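Local coordinates for thrombospondin related anonymous protein (Plasmodium falciparum, PDB 4F1J) that probably serves as a membrane-anchored adhesion protein of the malaria parasite, represented here by its magnesium-binding von Willebrand factor A domain, at residues A[6-11]-A[115-120]; A[42-47]-A[68-73]; A[53-58]-A[87-92]; A[11-16]-A[96-101]; A[153-158]-A[176-181]. One frame throughout, in Å; residues are numbered along the deposited sequence.

Contact 1: residues A[6-11]-A[115-120]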
# COMPACT_ATOMS: atom_id res chain seq x y z
N ASP A 6 12.15 6.85 8.89
CA ASP A 6 12.84 5.80 9.64
C ASP A 6 13.38 4.75 8.65
O ASP A 6 13.17 4.85 7.44
CB ASP A 6 11.90 5.13 10.65
CG ASP A 6 12.65 4.55 11.87
OD1 ASP A 6 13.87 4.29 11.79
OD2 ASP A 6 11.99 4.39 12.93
N GLU A 7 14.12 3.77 9.19
CA GLU A 7 14.62 2.64 8.40
C GLU A 7 13.45 1.66 8.18
O GLU A 7 13.17 0.81 9.02
CB GLU A 7 15.79 1.93 9.10
CG GLU A 7 16.57 1.03 8.16
CD GLU A 7 17.75 0.28 8.78
OE1 GLU A 7 18.08 0.50 9.97
OE2 GLU A 7 18.35 -0.57 8.06
N VAL A 8 12.79 1.79 7.03
CA VAL A 8 11.58 1.03 6.71
C VAL A 8 11.60 0.64 5.23
O VAL A 8 11.88 1.48 4.37
CB VAL A 8 10.28 1.86 6.92
CG1 VAL A 8 9.02 0.99 6.65
CG2 VAL A 8 10.18 2.47 8.35
N ASP A 9 11.37 -0.64 4.95
CA ASP A 9 11.10 -1.12 3.60
C ASP A 9 9.58 -1.05 3.50
O ASP A 9 8.86 -1.70 4.27
CB ASP A 9 11.62 -2.54 3.35
CG ASP A 9 13.14 -2.63 3.38
OD1 ASP A 9 13.80 -1.62 3.02
OD2 ASP A 9 13.66 -3.73 3.67
N LEU A 10 9.09 -0.20 2.58
CA LEU A 10 7.65 0.09 2.52
C LEU A 10 7.12 -0.43 1.18
O LEU A 10 7.59 -0.02 0.13
CB LEU A 10 7.38 1.60 2.68
CG LEU A 10 5.94 2.06 2.91
CD1 LEU A 10 5.89 3.48 3.47
CD2 LEU A 10 5.12 1.96 1.58
N TYR A 11 6.21 -1.38 1.27
CA TYR A 11 5.64 -2.07 0.13
C TYR A 11 4.25 -1.51 -0.14
O TYR A 11 3.23 -1.87 0.51
CB TYR A 11 5.54 -3.59 0.35
CG TYR A 11 6.83 -4.25 0.76
CD1 TYR A 11 7.25 -4.25 2.09
CD2 TYR A 11 7.65 -4.83 -0.16
CE1 TYR A 11 8.46 -4.83 2.46
CE2 TYR A 11 8.84 -5.43 0.19
CZ TYR A 11 9.24 -5.44 1.51
OH TYR A 11 10.47 -6.01 1.84
N ASN A 115 12.38 -2.02 9.48
CA ASN A 115 10.97 -2.31 9.72
C ASN A 115 10.35 -2.65 8.35
O ASN A 115 10.77 -2.10 7.34
CB ASN A 115 10.23 -1.10 10.29
CG ASN A 115 10.67 -0.74 11.70
OD1 ASN A 115 10.77 -1.61 12.56
ND2 ASN A 115 10.91 0.56 11.95
N GLN A 116 9.43 -3.61 8.34
CA GLN A 116 8.76 -4.02 7.11
C GLN A 116 7.30 -3.61 7.21
O GLN A 116 6.60 -4.02 8.14
CB GLN A 116 8.88 -5.53 6.90
CG GLN A 116 10.31 -6.05 6.91
CD GLN A 116 11.08 -5.59 5.71
OE1 GLN A 116 10.61 -5.77 4.60
NE2 GLN A 116 12.27 -5.01 5.91
N LEU A 117 6.87 -2.77 6.26
CA LEU A 117 5.53 -2.17 6.26
C LEU A 117 4.89 -2.35 4.89
O LEU A 117 5.47 -1.97 3.88
CB LEU A 117 5.60 -0.67 6.58
CG LEU A 117 4.32 0.16 6.43
CD1 LEU A 117 3.18 -0.33 7.38
CD2 LEU A 117 4.64 1.65 6.65
N VAL A 118 3.67 -2.88 4.88
CA VAL A 118 2.86 -2.96 3.68
C VAL A 118 1.78 -1.88 3.79
O VAL A 118 1.12 -1.74 4.83
CB VAL A 118 2.19 -4.37 3.53
CG1 VAL A 118 1.08 -4.37 2.45
CG2 VAL A 118 3.19 -5.43 3.19
N VAL A 119 1.61 -1.09 2.73
CA VAL A 119 0.50 -0.14 2.68
C VAL A 119 -0.33 -0.43 1.45
O VAL A 119 0.19 -0.39 0.31
CB VAL A 119 0.98 1.30 2.63
CG1 VAL A 119 -0.22 2.22 2.54
CG2 VAL A 119 1.79 1.61 3.90
N ILE A 120 -1.59 -0.79 1.70
CA ILE A 120 -2.55 -1.16 0.66
C ILE A 120 -3.48 0.03 0.39
O ILE A 120 -4.08 0.57 1.32
CB ILE A 120 -3.38 -2.39 1.09
CG1 ILE A 120 -2.54 -3.66 1.16
CG2 ILE A 120 -4.54 -2.57 0.13
CD1 ILE A 120 -3.03 -4.70 2.21
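Two neighbouring parallel strands in the central sheet of the von Willebrand factor A domain meet here, Val8, Asp9, Leu10 and Tyr11 pairing in turn with Asn115, Gln116, Leu117 and Val118. The backbone ladder runs from the Asn115 N-Glu7 O bond to the Val119 N-Tyr11 O bond; in its middle, Leu117 N reaches Asp9 O at 3.0 Å and Tyr11 N reaches Leu117 O at 2.8 Å. On the face that carries Val8, Leu10 and Leu117, the two leucines run abreast, with Leu10 CD1 3.9 Å from Leu117 CD2, and helix 184-200 packs against Leu117 there. The other face holds a polar chain. Gln116 is bent at chi2 (-69°), which turns its amide toward the ends of the Asp9 and Tyr11 side chains. Its NE2 donates to Asp9 OD2 at 2.9 Å, on the anti side and 34° out of the carboxylate plane, while OE1 accepts from Tyr11 OH at 2.8 Å in the carbonyl plane of the amide. NE2 has a second acceptor in Ala114 O. With both ends engaged, the rotation of the amide is fixed; it links carboxylate to phenol, while Arg111, salt-bridged to Asp9 OD1, probably balances the buried charge.

Contact 2: residues A[42-47]-A[68-73]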
# COMPACT_ATOMS: atom_id res chain seq x y z
N LEU A 42 12.37 9.07 1.33
CA LEU A 42 13.06 8.05 0.55
C LEU A 42 14.55 8.38 0.57
O LEU A 42 14.95 9.48 0.23
CB LEU A 42 12.55 7.97 -0.88
CG LEU A 42 11.08 7.54 -1.03
CD1 LEU A 42 10.75 7.27 -2.49
CD2 LEU A 42 10.68 6.31 -0.16
N ASN A 43 15.37 7.41 0.99
CA ASN A 43 16.80 7.64 1.19
C ASN A 43 17.47 6.32 1.49
O ASN A 43 16.91 5.48 2.20
CB ASN A 43 17.07 8.58 2.38
CG ASN A 43 18.54 8.99 2.50
OD1 ASN A 43 19.40 8.26 3.08
ND2 ASN A 43 18.84 10.18 1.99
N GLU A 44 18.71 6.18 1.03
CA GLU A 44 19.49 4.98 1.39
C GLU A 44 19.34 4.61 2.88
O GLU A 44 19.15 3.43 3.21
CB GLU A 44 20.97 5.18 1.03
CG GLU A 44 21.81 3.93 1.23
CD GLU A 44 21.43 2.83 0.26
OE1 GLU A 44 20.98 1.76 0.73
OE2 GLU A 44 21.56 3.05 -0.95
N ASN A 45 19.39 5.59 3.79
CA ASN A 45 19.40 5.33 5.24
C ASN A 45 18.03 5.50 5.93
O ASN A 45 17.91 5.52 7.17
CB ASN A 45 20.46 6.21 5.94
CG ASN A 45 21.83 5.52 6.00
OD1 ASN A 45 21.93 4.34 6.38
ND2 ASN A 45 22.88 6.25 5.62
N ALA A 46 16.99 5.61 5.12
CA ALA A 46 15.66 5.82 5.63
C ALA A 46 14.73 4.89 4.88
O ALA A 46 14.93 3.67 4.87
CB ALA A 46 15.25 7.28 5.50
N ILE A 47 13.68 5.43 4.28
CA ILE A 47 12.67 4.60 3.62
C ILE A 47 13.15 4.13 2.25
O ILE A 47 13.73 4.89 1.46
CB ILE A 47 11.31 5.37 3.45
CG1 ILE A 47 10.83 6.02 4.75
CG2 ILE A 47 10.25 4.43 2.83
CD1 ILE A 47 10.40 5.11 5.77
N ALA A 68 14.71 4.42 -7.91
CA ALA A 68 13.40 5.01 -7.64
C ALA A 68 12.87 4.64 -6.24
O ALA A 68 12.11 5.36 -5.63
CB ALA A 68 12.42 4.58 -8.70
N SER A 69 13.31 3.50 -5.73
CA SER A 69 13.02 3.10 -4.37
C SER A 69 13.51 4.08 -3.31
O SER A 69 12.89 4.24 -2.25
CB SER A 69 13.65 1.72 -4.15
OG SER A 69 13.38 1.17 -2.86
N LYS A 70 14.62 4.76 -3.61
CA LYS A 70 15.34 5.61 -2.68
C LYS A 70 15.33 7.11 -3.06
O LYS A 70 15.96 7.94 -2.40
CB LYS A 70 16.78 5.09 -2.60
CG LYS A 70 16.89 3.70 -1.94
CD LYS A 70 18.29 3.10 -2.03
CE LYS A 70 18.76 2.89 -3.43
NZ LYS A 70 19.91 1.95 -3.48
N ASN A 71 14.58 7.46 -4.11
CA ASN A 71 14.53 8.83 -4.63
C ASN A 71 13.11 9.22 -5.00
O ASN A 71 12.51 8.64 -5.90
CB ASN A 71 15.45 8.96 -5.84
CG ASN A 71 15.51 10.37 -6.38
OD1 ASN A 71 14.64 10.79 -7.12
ND2 ASN A 71 16.52 11.13 -5.97
N LYS A 72 12.60 10.23 -4.30
CA LYS A 72 11.21 10.64 -4.46
C LYS A 72 10.89 11.09 -5.86
O LYS A 72 9.89 10.70 -6.41
CB LYS A 72 10.86 11.73 -3.45
CG LYS A 72 10.89 11.24 -2.01
CD LYS A 72 10.73 12.38 -1.01
CE LYS A 72 9.27 12.73 -0.81
NZ LYS A 72 9.07 13.58 0.38
N GLU A 73 11.74 11.93 -6.46
CA GLU A 73 11.49 12.39 -7.83
C GLU A 73 11.41 11.25 -8.85
O GLU A 73 10.53 11.24 -9.71
CB GLU A 73 12.56 13.39 -8.26
CG GLU A 73 12.47 14.71 -7.47
O HOH W 1 14.31 11.35 -2.10
O HOH W 2 19.74 -0.07 -1.23
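Glu44 and Lys70 run alongside one another in the same direction, joining the turn ahead of strand 47-54 to the loop that leads into helix 72-80, at the edge of the von Willebrand factor A domain. Lys70 bends at chi3 (-61°), which turns its ammonium group to the Glu44 carboxylate; NZ meets OE2 at 3.2 Å in a salt bridge, on the syn side and 22° out of the carboxylate plane. A water spans the same pair, donating to Glu44 OE1 and accepting from Lys70 NZ. The ammonium has a further partner in His65 O. Leu42 is turned differently: it points into the other segment and its side chain runs obliquely across that of Lys72, Leu42 CG lying 3.8 Å from Lys72 CG. Both leucine methyls rest near Ser69 O, CD2 at 3.7 Å. The turn that presents Glu44 is a type I beta turn from Asn43 to Ala46, reinforced by an Asx turn in which Asn45 N donates to Asn43 OD1 at 2.8 Å, in the amide plane and on a lone pair. Between the backbones sits another water, donating to Leu42 O at 3.1 Å and accepting from Lys72 N at 3.0 Å.

Contact 3: residues A[53-58]-A[87-92]. With EDO (1,2-ethanediol), chain K.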
# COMPACT_ATOMS: atom_id res chain seq x y z
N ILE A 53 1.11 -2.76 -8.60
CA ILE A 53 -0.33 -2.61 -8.82
C ILE A 53 -0.92 -4.01 -8.82
O ILE A 53 -0.23 -4.98 -9.16
CB ILE A 53 -0.65 -1.87 -10.11
CG1 ILE A 53 0.03 -2.53 -11.31
CG2 ILE A 53 -0.20 -0.39 -9.99
CD1 ILE A 53 -0.34 -1.90 -12.67
N PHE A 54 -2.19 -4.12 -8.46
CA PHE A 54 -2.83 -5.43 -8.49
C PHE A 54 -4.31 -5.31 -8.84
O PHE A 54 -5.04 -4.45 -8.35
CB PHE A 54 -2.63 -6.19 -7.17
CG PHE A 54 -3.40 -5.64 -6.01
CD1 PHE A 54 -2.87 -4.64 -5.22
CD2 PHE A 54 -4.67 -6.12 -5.70
CE1 PHE A 54 -3.58 -4.12 -4.16
CE2 PHE A 54 -5.38 -5.56 -4.64
CZ PHE A 54 -4.84 -4.56 -3.89
N SER A 55 -4.72 -6.18 -9.76
CA SER A 55 -6.13 -6.37 -10.04
C SER A 55 -6.29 -7.86 -10.34
O SER A 55 -6.51 -8.64 -9.42
CB SER A 55 -6.63 -5.41 -11.13
OG SER A 55 -5.98 -5.59 -12.37
N ASN A 56 -6.11 -8.28 -11.60
CA ASN A 56 -6.14 -9.70 -11.94
C ASN A 56 -4.97 -10.43 -11.29
O ASN A 56 -5.09 -11.56 -10.83
CB ASN A 56 -6.13 -9.91 -13.47
CG ASN A 56 -7.43 -9.44 -14.14
OD1 ASN A 56 -8.45 -9.23 -13.47
ND2 ASN A 56 -7.39 -9.30 -15.47
N ASN A 57 -3.82 -9.75 -11.29
CA ASN A 57 -2.56 -10.22 -10.73
C ASN A 57 -1.79 -9.02 -10.22
O ASN A 57 -2.19 -7.88 -10.48
CB ASN A 57 -1.73 -10.92 -11.82
CG ASN A 57 -2.45 -12.13 -12.41
OD1 ASN A 57 -2.57 -13.16 -11.76
ND2 ASN A 57 -2.97 -11.98 -13.63
N ALA A 58 -0.72 -9.26 -9.46
CA ALA A 58 0.22 -8.20 -9.08
C ALA A 58 1.30 -7.96 -10.15
O ALA A 58 1.79 -8.91 -10.76
CB ALA A 58 0.87 -8.54 -7.75
N LEU A 87 -4.97 1.08 -17.61
CA LEU A 87 -5.53 0.95 -16.27
C LEU A 87 -6.62 1.98 -16.06
O LEU A 87 -6.60 3.03 -16.68
CB LEU A 87 -4.45 1.18 -15.22
CG LEU A 87 -3.32 0.16 -15.25
CD1 LEU A 87 -2.23 0.62 -14.22
CD2 LEU A 87 -3.82 -1.26 -14.98
N PRO A 88 -7.58 1.69 -15.19
CA PRO A 88 -7.76 0.49 -14.38
C PRO A 88 -8.58 -0.59 -15.08
O PRO A 88 -9.32 -0.30 -16.02
CB PRO A 88 -8.54 1.01 -13.19
CG PRO A 88 -9.40 2.11 -13.80
CD PRO A 88 -8.60 2.72 -14.88
N TYR A 89 -8.46 -1.82 -14.60
CA TYR A 89 -9.25 -2.93 -15.09
C TYR A 89 -9.05 -4.16 -14.21
O TYR A 89 -8.03 -4.29 -13.52
CB TYR A 89 -8.87 -3.27 -16.55
CG TYR A 89 -7.56 -4.00 -16.72
CD1 TYR A 89 -7.49 -5.37 -16.55
CD2 TYR A 89 -6.41 -3.31 -17.09
CE1 TYR A 89 -6.28 -6.06 -16.72
CE2 TYR A 89 -5.20 -3.98 -17.24
CZ TYR A 89 -5.15 -5.37 -17.06
OH TYR A 89 -3.96 -6.03 -17.24
N GLY A 90 -10.02 -5.06 -14.24
CA GLY A 90 -9.86 -6.37 -13.63
C GLY A 90 -10.33 -6.46 -12.20
O GLY A 90 -10.96 -5.54 -11.69
N ARG A 91 -10.01 -7.58 -11.57
CA ARG A 91 -10.57 -7.94 -10.26
C ARG A 91 -9.68 -7.48 -9.11
O ARG A 91 -9.04 -6.46 -9.26
CB ARG A 91 -10.93 -9.44 -10.23
CG ARG A 91 -9.82 -10.40 -10.54
CD ARG A 91 -10.36 -11.85 -10.58
NE ARG A 91 -9.29 -12.84 -10.69
CZ ARG A 91 -8.52 -13.26 -9.67
NH1 ARG A 91 -8.67 -12.78 -8.43
NH2 ARG A 91 -7.60 -14.17 -9.88
N THR A 92 -9.67 -8.18 -7.98
CA THR A 92 -8.97 -7.69 -6.77
C THR A 92 -8.15 -8.81 -6.13
O THR A 92 -8.52 -9.32 -5.06
CB THR A 92 -9.97 -7.09 -5.77
OG1 THR A 92 -10.87 -6.20 -6.46
CG2 THR A 92 -9.27 -6.36 -4.62
C1 EDO K . -3.37 -6.27 -13.81
O1 EDO K . -3.54 -7.62 -13.42
C2 EDO K . -2.43 -5.60 -12.86
O2 EDO K . -1.19 -6.27 -13.02
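Ser55 holds OG between its backbone N and carbonyl carbon (chi1 61°), which aims the hydroxyl at Tyr89 O; Asn56 sets its CG beside the backbone N (chi1 -69°), and its amide swings back to the same loop. Here the end of strand 47-54 meets residues 87-92, next to the metal ion-dependent adhesion site (MIDAS) of the von Willebrand factor A domain, where Ser17, Ser19 and Asp123 bind magnesium; the side chain of Thr92 lies about 4 Å from a bound magnesium ion. Ser55 OG donates to Tyr89 O at 2.7 Å in the carbonyl plane. Asn56 uses the two ends of its amide differently: OD1 accepts from Arg91 N at 3.0 Å, the donor tilted 28° from the carbonyl plane, while ND2 lies in the plane of the Tyr89 ring at its edge, 3.6 Å from CE1. Gly90 threads between these grips, its CA 3.2 Å from Asn56 OD1, with a positive phi that glycine adopts readily. Arg91 runs out extended; Asn56 O lies over one face of its guanidinium, offset toward the rim, and NH1 forms a salt bridge with Asp127. Phe54 offers a ring edge to Thr92. A 1,2-ethanediol molecule, probably from the crystallisation liquor, sits beside Ser55 and Tyr89. On the apolar side the ends of Ile53 and Leu87 meet head-on, Ile53 CD1 to Leu87 CD1 at 3.5 Å.

Contact 4: residues A[11-16]-A[96-101]. With EDO (1,2-ethanediol), chain J.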
# COMPACT_ATOMS: atom_id res chain seq x y z
N TYR A 11 6.21 -1.38 1.27
CA TYR A 11 5.64 -2.07 0.13
C TYR A 11 4.25 -1.51 -0.14
O TYR A 11 3.23 -1.87 0.51
CB TYR A 11 5.54 -3.59 0.35
CG TYR A 11 6.83 -4.25 0.76
CD1 TYR A 11 7.25 -4.25 2.09
CD2 TYR A 11 7.65 -4.83 -0.16
CE1 TYR A 11 8.46 -4.83 2.46
CE2 TYR A 11 8.84 -5.43 0.19
CZ TYR A 11 9.24 -5.44 1.51
OH TYR A 11 10.47 -6.01 1.84
N LEU A 12 4.21 -0.62 -1.13
CA LEU A 12 2.96 -0.01 -1.58
C LEU A 12 2.24 -0.96 -2.57
O LEU A 12 2.77 -1.27 -3.65
CB LEU A 12 3.25 1.36 -2.23
CG LEU A 12 2.04 2.08 -2.81
CD1 LEU A 12 0.99 2.39 -1.75
CD2 LEU A 12 2.54 3.37 -3.55
N LEU A 13 1.02 -1.40 -2.21
CA LEU A 13 0.25 -2.31 -3.05
C LEU A 13 -0.98 -1.54 -3.48
O LEU A 13 -1.85 -1.23 -2.66
CB LEU A 13 -0.17 -3.60 -2.30
CG LEU A 13 0.87 -4.32 -1.45
CD1 LEU A 13 0.39 -5.69 -1.01
CD2 LEU A 13 2.25 -4.43 -2.06
N MET A 14 -1.05 -1.23 -4.77
CA MET A 14 -2.06 -0.29 -5.28
C MET A 14 -3.09 -1.04 -6.14
O MET A 14 -2.77 -1.51 -7.22
CB MET A 14 -1.37 0.81 -6.07
CG MET A 14 -2.30 1.84 -6.62
SD MET A 14 -1.36 3.13 -7.45
CE MET A 14 -2.64 4.37 -7.76
N ASP A 15 -4.29 -1.17 -5.61
CA ASP A 15 -5.43 -1.78 -6.28
C ASP A 15 -5.68 -1.00 -7.58
O ASP A 15 -5.77 0.23 -7.55
CB ASP A 15 -6.60 -1.68 -5.31
CG ASP A 15 -7.94 -2.19 -5.85
OD1 ASP A 15 -8.22 -2.15 -7.07
OD2 ASP A 15 -8.74 -2.54 -4.96
N CYS A 16 -5.75 -1.71 -8.71
CA CYS A 16 -6.03 -1.06 -10.02
C CYS A 16 -7.25 -1.69 -10.71
O CYS A 16 -7.38 -1.65 -11.94
CB CYS A 16 -4.79 -1.09 -10.92
SG CYS A 16 -4.20 -2.73 -11.37
N ASP A 96 -2.29 -12.24 -4.28
CA ASP A 96 -1.11 -12.25 -5.15
C ASP A 96 -0.15 -11.08 -4.86
O ASP A 96 1.07 -11.25 -4.88
CB ASP A 96 -1.50 -12.24 -6.64
CG ASP A 96 -0.33 -12.56 -7.54
OD1 ASP A 96 0.37 -13.56 -7.27
OD2 ASP A 96 -0.08 -11.82 -8.51
N ALA A 97 -0.72 -9.90 -4.64
CA ALA A 97 0.08 -8.74 -4.24
C ALA A 97 0.86 -8.99 -2.94
O ALA A 97 2.04 -8.65 -2.81
CB ALA A 97 -0.84 -7.55 -4.06
N LEU A 98 0.18 -9.52 -1.94
CA LEU A 98 0.80 -9.86 -0.64
C LEU A 98 1.85 -10.98 -0.81
O LEU A 98 2.91 -10.97 -0.17
CB LEU A 98 -0.27 -10.27 0.36
CG LEU A 98 -1.24 -9.18 0.84
CD1 LEU A 98 -2.42 -9.85 1.59
CD2 LEU A 98 -0.51 -8.14 1.70
N LEU A 99 1.53 -11.95 -1.66
CA LEU A 99 2.49 -13.01 -2.01
C LEU A 99 3.82 -12.44 -2.55
O LEU A 99 4.90 -12.93 -2.22
CB LEU A 99 1.88 -13.97 -3.02
CG LEU A 99 2.81 -15.07 -3.58
CD1 LEU A 99 3.40 -15.92 -2.47
CD2 LEU A 99 2.01 -15.91 -4.55
N GLN A 100 3.76 -11.39 -3.36
CA GLN A 100 5.01 -10.81 -3.91
C GLN A 100 5.86 -10.23 -2.80
O GLN A 100 7.09 -10.33 -2.85
CB GLN A 100 4.70 -9.75 -4.96
CG GLN A 100 3.88 -10.26 -6.15
CD GLN A 100 4.31 -11.62 -6.66
OE1 GLN A 100 5.48 -11.81 -7.04
NE2 GLN A 100 3.40 -12.58 -6.63
N VAL A 101 5.21 -9.63 -1.81
CA VAL A 101 5.94 -9.13 -0.63
C VAL A 101 6.62 -10.29 0.11
O VAL A 101 7.80 -10.22 0.44
CB VAL A 101 5.05 -8.36 0.30
CG1 VAL A 101 5.81 -7.99 1.58
CG2 VAL A 101 4.51 -7.09 -0.41
C1 EDO J . -7.82 2.18 -4.88
O1 EDO J . -8.23 1.02 -5.61
C2 EDO J . -6.85 3.01 -5.71
O2 EDO J . -5.64 2.31 -5.98
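Tyr11 and Val101 make the aromatic part of this contact: methyl CG1 of Val101 stands over the centre of the Tyr11 ring, 3.9 Å from the centroid and 7° off the ring normal, a CH-pi contact. With CG1 anti to the backbone N (chi1 174°), the valine's other methyl, CG2, falls beside the root of the ring, 3.7 Å from Tyr11 CB. The segments belong to the alpha/beta Rossmann-like fold of the von Willebrand factor A domain, in which helix 94-106 lies against one face of the sheet; the axes of residues 11-15 and 96-101 approach to 9.5 Å and run nearly antiparallel (164°). The remaining contacts are aliphatic. Leu13 spreads its two methyls along the helix. CD1 touches both Ala97 CB and Leu98 CD2, 3.8 Å from each, and the Leu13 and Leu98 side chains cross at about a right angle. CD2 turns to Val101 CG2 at 3.9 Å. Val118 of the neighbouring strand packs against Tyr11, Leu13 and Val101 from beside them, while Phe54 covers Ala97.

Contact 5: residues A[153-158]-A[176-181]. With SO4 (sulfate ion), chain E.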
# COMPACT_ATOMS: atom_id res chain seq x y z
N GLN A 153 -17.25 3.30 -1.73
CA GLN A 153 -18.32 2.53 -1.13
C GLN A 153 -18.22 1.01 -1.28
O GLN A 153 -19.03 0.29 -0.70
CB GLN A 153 -19.66 3.01 -1.70
CG GLN A 153 -20.04 4.40 -1.25
CD GLN A 153 -20.33 4.47 0.24
N GLY A 154 -17.22 0.52 -2.01
CA GLY A 154 -17.08 -0.90 -2.27
C GLY A 154 -16.24 -1.68 -1.27
O GLY A 154 -16.13 -2.90 -1.39
N ILE A 155 -15.65 -0.99 -0.29
CA ILE A 155 -14.81 -1.61 0.71
C ILE A 155 -15.66 -2.27 1.79
O ILE A 155 -16.86 -1.97 1.96
CB ILE A 155 -13.84 -0.60 1.38
CG1 ILE A 155 -14.60 0.58 2.01
CG2 ILE A 155 -12.81 -0.06 0.38
CD1 ILE A 155 -13.72 1.48 2.91
N ASN A 156 -15.01 -3.16 2.54
CA ASN A 156 -15.57 -3.67 3.77
C ASN A 156 -14.68 -3.27 4.94
O ASN A 156 -13.55 -3.71 5.07
CB ASN A 156 -15.76 -5.18 3.73
CG ASN A 156 -16.51 -5.67 4.93
OD1 ASN A 156 -15.93 -6.08 5.94
ND2 ASN A 156 -17.83 -5.52 4.89
N VAL A 157 -15.20 -2.41 5.80
CA VAL A 157 -14.42 -1.87 6.91
C VAL A 157 -13.95 -2.96 7.89
O VAL A 157 -12.79 -2.96 8.31
CB VAL A 157 -15.21 -0.77 7.63
CG1 VAL A 157 -14.51 -0.33 8.91
CG2 VAL A 157 -15.46 0.39 6.69
N ALA A 158 -14.85 -3.87 8.26
CA ALA A 158 -14.51 -4.97 9.17
C ALA A 158 -13.32 -5.76 8.63
O ALA A 158 -12.35 -6.01 9.35
CB ALA A 158 -15.73 -5.89 9.35
N TYR A 176 -5.45 1.90 9.87
CA TYR A 176 -6.55 1.93 8.94
C TYR A 176 -7.15 3.34 8.79
O TYR A 176 -7.34 4.04 9.78
CB TYR A 176 -7.64 0.94 9.35
CG TYR A 176 -8.81 0.97 8.40
CD1 TYR A 176 -8.64 0.61 7.06
CD2 TYR A 176 -10.08 1.40 8.80
CE1 TYR A 176 -9.69 0.69 6.15
CE2 TYR A 176 -11.14 1.44 7.90
CZ TYR A 176 -10.95 1.09 6.58
OH TYR A 176 -12.01 1.12 5.69
N ALA A 177 -7.45 3.74 7.57
CA ALA A 177 -8.28 4.90 7.31
C ALA A 177 -9.06 4.64 6.04
O ALA A 177 -8.70 3.77 5.24
CB ALA A 177 -7.42 6.18 7.19
N ASP A 178 -10.15 5.39 5.87
CA ASP A 178 -10.84 5.37 4.60
C ASP A 178 -11.32 6.77 4.20
O ASP A 178 -11.26 7.72 4.99
CB ASP A 178 -11.92 4.27 4.55
CG ASP A 178 -12.96 4.37 5.65
OD1 ASP A 178 -13.38 5.52 5.99
OD2 ASP A 178 -13.39 3.31 6.16
N SER A 179 -11.76 6.87 2.95
CA SER A 179 -12.11 8.16 2.33
C SER A 179 -13.03 7.98 1.14
O SER A 179 -12.95 6.99 0.42
CB SER A 179 -10.84 8.85 1.83
OG SER A 179 -11.14 10.14 1.29
N ALA A 180 -13.89 8.97 0.91
CA ALA A 180 -14.61 9.08 -0.35
C ALA A 180 -13.60 9.47 -1.40
O ALA A 180 -12.59 10.08 -1.06
CB ALA A 180 -15.73 10.12 -0.25
N TRP A 181 -13.89 9.15 -2.66
CA TRP A 181 -12.96 9.39 -3.74
C TRP A 181 -12.46 10.85 -3.77
O TRP A 181 -11.27 11.10 -3.87
CB TRP A 181 -13.59 9.03 -5.09
CG TRP A 181 -13.40 7.60 -5.43
CD1 TRP A 181 -14.33 6.62 -5.44
CD2 TRP A 181 -12.15 6.98 -5.77
NE1 TRP A 181 -13.76 5.43 -5.79
CE2 TRP A 181 -12.42 5.62 -6.01
CE3 TRP A 181 -10.84 7.45 -5.92
CZ2 TRP A 181 -11.42 4.71 -6.36
CZ3 TRP A 181 -9.85 6.55 -6.28
CH2 TRP A 181 -10.14 5.19 -6.50
S SO4 E . -17.45 7.82 -2.74
O1 SO4 E . -18.22 9.07 -2.86
O2 SO4 E . -18.01 6.83 -3.67
O3 SO4 E . -16.09 8.11 -3.14
O4 SO4 E . -17.53 7.36 -1.34
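Ile155 and Val157 close over Tyr176 and Asp178 where the loop into helix 157-163 faces edge strand 176-179, in van der Waals contacts of aliphatic groups with a phenol and a carboxylate. Ile155 points CB toward the strand, and with CG1 between the backbone N and carbonyl carbon (chi1 56°) it lowers CD1 to 3.3 Å from Tyr176 OH and 3.7 Å from Asp178 CB. Val157 sends CG2 to 3.6 Å from Asp178 OD2, while its CG1 makes the apolar contact, lying obliquely to the Tyr176 ring, 3.9 Å from CE2. The valine crosses both of these side chains at about a right angle. Polar links run within the strand and to its surroundings. Tyr176 OH gives a weak hydrogen bond to Asp178 OD2 at 2.6 Å. Asn156 is the N-cap of the helix, its OD1 accepting from Phe159 N. These elements form one beta-alpha-beta unit, strand 145-151, helix 157-163 and strand 176-179, at the sheet edge of the von Willebrand factor A domain. The Ile155 side chain lies about 5 Å from that of the magnesium ligand Asp123. A sulfate, probably from the crystallisation liquor, sits beside Ala180 and Trp181. Besides its weak bond to Asp178, Tyr176 OH is bonded to Asn160 of the helix, so the methyls pack against the hydroxyl without being its polar partner.

How the contacts relate
From the N terminus, strand 8-15 enters first, and contact 1 ties it to strand 115-122, closing a loop of 103 intervening residues. Contact 4 uses the same strand further on, shares Tyr11 with contact 1 and nests inside its loop, bringing helix 94-106 onto the sheet. Contacts 2 and 3 both nest within contact 4, yet cross each other because their segments alternate along the chain; they lie at opposite ends of strand 47-54. Contact 2 touches contact 1 through Ile47 against Val8, and contact 3 touches contact 4 where Phe54 O meets Cys16 N. Contact 5 opens after the others have closed and joins elements at the far edge of the same sheet.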